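Local coordinates for protein extracellular ligand-binding receptor (Rhodopseudomonas palustris, PDB 3SG0) that binds benzoylformate and probably serves as the solute-binding component of a transporter for aromatic acids, at residues Thr225-Glu236 / Glu253-Val262. Numbering follows the deposited sequence. Where two conformers were deposited one is given.
Sequences TPAVLPQKALRE and EFIKLGGKDV
The ring of Phe254 presents its CD1-CE1-CZ rim to the 225-236 segment: the amide oxygen of Gln231 lies at the edge in the ring plane, while Ala227 CB and Val228 CG2 come in obliquely. Two neighbouring helices of the periplasmic-binding-protein fold meet here, 228-236 and 252-258, in the lobe built on the parallel sheet that includes strands 217-221 and 242-244; their helical stretches in this contact run roughly parallel, 32° apart. The two branches of valine suit the middle: Val228 holds CG1 opposite its own backbone N (chi1 172°), which lays that methyl on Gly258 CA at 3.8 Å, and its CG2 fits between Phe254 CD1 (3.5 Å) and Leu257 CD2 (3.8 Å). Glycine suits position 258 because Val262 CG1 lies where a side chain would begin, and Gly259, with positive phi, turns the chain out of the helix and brings Asp261 back to the partner helix. Gln231 serves the buried interior with both ends of its amide: OE1 accepts from Gln245, and NE2 gives a weak, bent bond to Asp261 O (3.1 Å). Arg235 packs its CB and CG along Asp261, while its guanidinium bonds to the carbonyls of Phe239 and Gly241. Lys232, long enough to bend back at its last two torsions, shares a water with Leu257 O and brings NZ to the anti side of Asp261 OD2, a salt bridge of 2.8 Å lying 26° out of the carboxylate plane.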
loop_
_atom_site.group_PDB
_atom_site.type_symbol
_atom_site.label_atom_id
_atom_site.label_comp_id
_atom_site.label_asym_id
_atom_site.label_seq_id
_atom_site.Cartn_x
_atom_site.Cartn_y
_atom_site.Cartn_z
ATOM N N THR A 225 8.800 -1.152 -9.505
ATOM C CA THR A 225 10.048 -1.415 -10.195
ATOM C C THR A 225 11.098 -0.297 -10.086
ATOM O O THR A 225 12.279 -0.599 -10.150
ATOM C CB THR A 225 9.825 -1.889 -11.647
ATOM O OG1 THR A 225 8.921 -1.000 -12.310
ATOM C CG2 THR A 225 9.217 -3.283 -11.646
ATOM N N PRO A 226 10.688 0.975 -9.887
ATOM C CA PRO A 226 11.718 2.005 -9.674
ATOM C C PRO A 226 12.605 1.763 -8.449
ATOM O O PRO A 226 13.653 2.389 -8.342
ATOM C CB PRO A 226 10.895 3.282 -9.475
ATOM C CG PRO A 226 9.683 3.054 -10.310
ATOM C CD PRO A 226 9.359 1.585 -10.093
ATOM N N ALA A 227 12.190 0.907 -7.519
ATOM C CA ALA A 227 12.989 0.641 -6.319
ATOM C C ALA A 227 14.246 -0.169 -6.606
ATOM O O ALA A 227 15.164 -0.214 -5.783
ATOM C CB ALA A 227 12.142 -0.067 -5.272
ATOM N N VAL A 228 14.290 -0.836 -7.752
ATOM C CA VAL A 228 15.468 -1.636 -8.095
ATOM C C VAL A 228 16.688 -0.758 -8.370
ATOM O O VAL A 228 17.800 -1.064 -7.935
ATOM C CB VAL A 228 15.199 -2.567 -9.293
ATOM C CG1 VAL A 228 16.481 -3.242 -9.755
ATOM C CG2 VAL A 228 14.142 -3.606 -8.920
ATOM N N LEU A 229 16.476 0.340 -9.087
ATOM C CA LEU A 229 17.564 1.200 -9.543
ATOM C C LEU A 229 18.559 1.612 -8.448
ATOM O O LEU A 229 19.759 1.392 -8.590
ATOM C CB LEU A 229 16.993 2.427 -10.256
ATOM C CG LEU A 229 17.979 3.516 -10.670
ATOM C CD1 LEU A 229 19.015 2.964 -11.636
ATOM C CD2 LEU A 229 17.243 4.697 -11.280
ATOM N N PRO A 230 18.085 2.219 -7.352
ATOM C CA PRO A 230 19.075 2.615 -6.338
ATOM C C PRO A 230 19.820 1.437 -5.711
ATOM O O PRO A 230 20.990 1.581 -5.365
ATOM C CB PRO A 230 18.239 3.357 -5.284
ATOM C CG PRO A 230 16.814 2.929 -5.551
ATOM C CD PRO A 230 16.730 2.698 -7.025
ATOM N N GLN A 231 19.158 0.293 -5.557
ATOM C CA GLN A 231 19.823 -0.856 -4.958
ATOM C C GLN A 231 20.898 -1.418 -5.895
ATOM O O GLN A 231 22.018 -1.692 -5.466
ATOM C CB GLN A 231 18.806 -1.930 -4.548
ATOM C CG GLN A 231 19.464 -3.133 -3.892
ATOM C CD GLN A 231 18.654 -3.726 -2.759
ATOM O OE1 GLN A 231 17.511 -3.341 -2.509
ATOM N NE2 GLN A 231 19.262 -4.669 -2.053
ATOM N N LYS A 232 20.564 -1.577 -7.169
ATOM C CA LYS A 232 21.555 -2.002 -8.152
ATOM C C LYS A 232 22.704 -1.005 -8.262
ATOM O O LYS A 232 23.863 -1.400 -8.383
ATOM C CB LYS A 232 20.916 -2.217 -9.525
ATOM C CG LYS A 232 20.086 -3.481 -9.633
ATOM C CD LYS A 232 19.639 -3.735 -11.069
ATOM C CE LYS A 232 20.635 -4.593 -11.827
ATOM N NZ LYS A 232 20.630 -6.001 -11.335
ATOM N N ALA A 233 22.395 0.284 -8.235
ATOM C CA ALA A 233 23.438 1.296 -8.362
ATOM C C ALA A 233 24.402 1.240 -7.183
ATOM O O ALA A 233 25.618 1.336 -7.361
ATOM C CB ALA A 233 22.822 2.683 -8.498
ATOM N N LEU A 234 23.871 1.065 -5.979
ATOM C CA LEU A 234 24.722 0.918 -4.807
ATOM C C LEU A 234 25.637 -0.295 -4.948
ATOM O O LEU A 234 26.847 -0.204 -4.704
ATOM C CB LEU A 234 23.870 0.800 -3.544
ATOM C CG LEU A 234 23.297 2.119 -3.023
ATOM C CD1 LEU A 234 22.089 1.876 -2.145
ATOM C CD2 LEU A 234 24.371 2.900 -2.268
ATOM N N ARG A 235 25.073 -1.433 -5.344
ATOM C CA ARG A 235 25.869 -2.649 -5.462
ATOM C C ARG A 235 26.920 -2.522 -6.561
ATOM O O ARG A 235 28.070 -2.940 -6.382
ATOM C CB ARG A 235 24.985 -3.878 -5.701
ATOM C CG ARG A 235 24.074 -4.237 -4.530
ATOM C CD ARG A 235 24.873 -4.631 -3.293
ATOM N NE ARG A 235 24.004 -5.143 -2.235
ATOM C CZ ARG A 235 24.146 -4.856 -0.944
ATOM N NH1 ARG A 235 25.130 -4.064 -0.542
ATOM N NH2 ARG A 235 23.300 -5.364 -0.053
ATOM N N GLU A 236 26.536 -1.939 -7.690
ATOM C CA GLU A 236 27.454 -1.796 -8.812
ATOM C C GLU A 236 28.619 -0.872 -8.467
ATOM O O GLU A 236 29.723 -1.023 -8.999
ATOM C CB GLU A 236 26.699 -1.312 -10.054
ATOM C CG GLU A 236 25.780 -2.381 -10.637
ATOM C CD GLU A 236 24.800 -1.837 -11.656
ATOM O OE1 GLU A 236 24.854 -0.624 -11.953
ATOM O OE2 GLU A 236 23.970 -2.626 -12.156
ATOM N N GLU A 253 7.904 -9.036 -8.917
ATOM C CA GLU A 253 8.523 -8.307 -10.031
ATOM C C GLU A 253 9.818 -7.626 -9.605
ATOM O O GLU A 253 10.753 -7.493 -10.397
ATOM C CB GLU A 253 7.575 -7.250 -10.599
ATOM C CG GLU A 253 6.317 -7.812 -11.216
ATOM C CD GLU A 253 5.456 -6.744 -11.862
ATOM O OE1 GLU A 253 6.022 -5.851 -12.525
ATOM O OE2 GLU A 253 4.222 -6.795 -11.702
ATOM N N PHE A 254 9.868 -7.173 -8.361
ATOM C CA PHE A 254 11.061 -6.546 -7.807
ATOM C C PHE A 254 12.179 -7.575 -7.658
ATOM O O PHE A 254 13.341 -7.302 -7.967
ATOM C CB PHE A 254 10.722 -5.894 -6.461
ATOM C CG PHE A 254 11.912 -5.354 -5.713
ATOM C CD1 PHE A 254 12.367 -4.061 -5.923
ATOM C CD2 PHE A 254 12.561 -6.137 -4.775
ATOM C CE1 PHE A 254 13.447 -3.575 -5.222
ATOM C CE2 PHE A 254 13.640 -5.651 -4.068
ATOM C CZ PHE A 254 14.085 -4.362 -4.295
ATOM N N ILE A 255 11.829 -8.769 -7.196
ATOM C CA ILE A 255 12.809 -9.842 -7.054
ATOM C C ILE A 255 13.370 -10.225 -8.413
ATOM O O ILE A 255 14.586 -10.377 -8.575
ATOM C CB ILE A 255 12.204 -11.089 -6.366
ATOM C CG1 ILE A 255 11.820 -10.760 -4.918
ATOM C CG2 ILE A 255 13.177 -12.276 -6.424
ATOM C CD1 ILE A 255 11.162 -11.909 -4.171
ATOM N N LYS A 256 12.496 -10.368 -9.400
ATOM C CA LYS A 256 12.915 -10.796 -10.731
ATOM C C LYS A 256 13.832 -9.767 -11.391
ATOM O O LYS A 256 14.880 -10.113 -11.943
ATOM C CB LYS A 256 11.690 -11.054 -11.606
ATOM C CG LYS A 256 12.007 -11.535 -13.015
ATOM C CD LYS A 256 10.722 -11.793 -13.788
ATOM C CE LYS A 256 10.991 -12.065 -15.258
ATOM N NZ LYS A 256 9.722 -12.141 -16.036
ATOM N N LEU A 257 13.435 -8.503 -11.335
ATOM C CA LEU A 257 14.219 -7.440 -11.951
ATOM C C LEU A 257 15.520 -7.203 -11.192
ATOM O O LEU A 257 16.569 -6.958 -11.793
ATOM C CB LEU A 257 13.397 -6.152 -12.014
ATOM C CG LEU A 257 14.023 -4.988 -12.783
ATOM C CD1 LEU A 257 14.164 -5.339 -14.263
ATOM C CD2 LEU A 257 13.194 -3.724 -12.603
ATOM N N GLY A 258 15.459 -7.292 -9.869
ATOM C CA GLY A 258 16.610 -6.985 -9.039
ATOM C C GLY A 258 17.659 -8.078 -8.991
ATOM O O GLY A 258 18.843 -7.791 -8.830
ATOM N N GLY A 259 17.235 -9.332 -9.111
ATOM C CA GLY A 259 18.173 -10.440 -9.140
ATOM C C GLY A 259 19.073 -10.503 -7.919
ATOM O O GLY A 259 18.640 -10.236 -6.796
ATOM N N LYS A 260 20.341 -10.841 -8.138
ATOM C CA LYS A 260 21.280 -11.014 -7.036
ATOM C C LYS A 260 21.495 -9.723 -6.249
ATOM O O LYS A 260 21.816 -9.761 -5.063
ATOM C CB LYS A 260 22.618 -11.564 -7.544
ATOM C CG LYS A 260 23.523 -10.532 -8.199
ATOM C CD LYS A 260 24.729 -11.199 -8.848
ATOM C CE LYS A 260 25.799 -10.187 -9.228
ATOM N NZ LYS A 260 26.522 -9.665 -8.035
ATOM N N ASP A 261 21.301 -8.581 -6.900
ATOM C CA ASP A 261 21.518 -7.301 -6.229
ATOM C C ASP A 261 20.516 -7.013 -5.107
ATOM O O ASP A 261 20.819 -6.245 -4.190
ATOM C CB ASP A 261 21.516 -6.149 -7.231
ATOM C CG ASP A 261 22.699 -6.196 -8.182
ATOM O OD1 ASP A 261 23.798 -6.625 -7.768
ATOM O OD2 ASP A 261 22.527 -5.801 -9.352
ATOM N N VAL A 262 19.333 -7.620 -5.175
ATOM C CA VAL A 262 18.330 -7.402 -4.129
ATOM C C VAL A 262 18.226 -8.555 -3.136
ATOM O O VAL A 262 17.489 -8.470 -2.150
ATOM C CB VAL A 262 16.939 -7.027 -4.697
ATOM C CG1 VAL A 262 17.054 -5.782 -5.572
ATOM C CG2 VAL A 262 16.310 -8.195 -5.456
HETATM O O HOH W 1 19.347 -8.496 -12.145
HETATM O O HOH W 2 22.798 -7.935 -2.596
#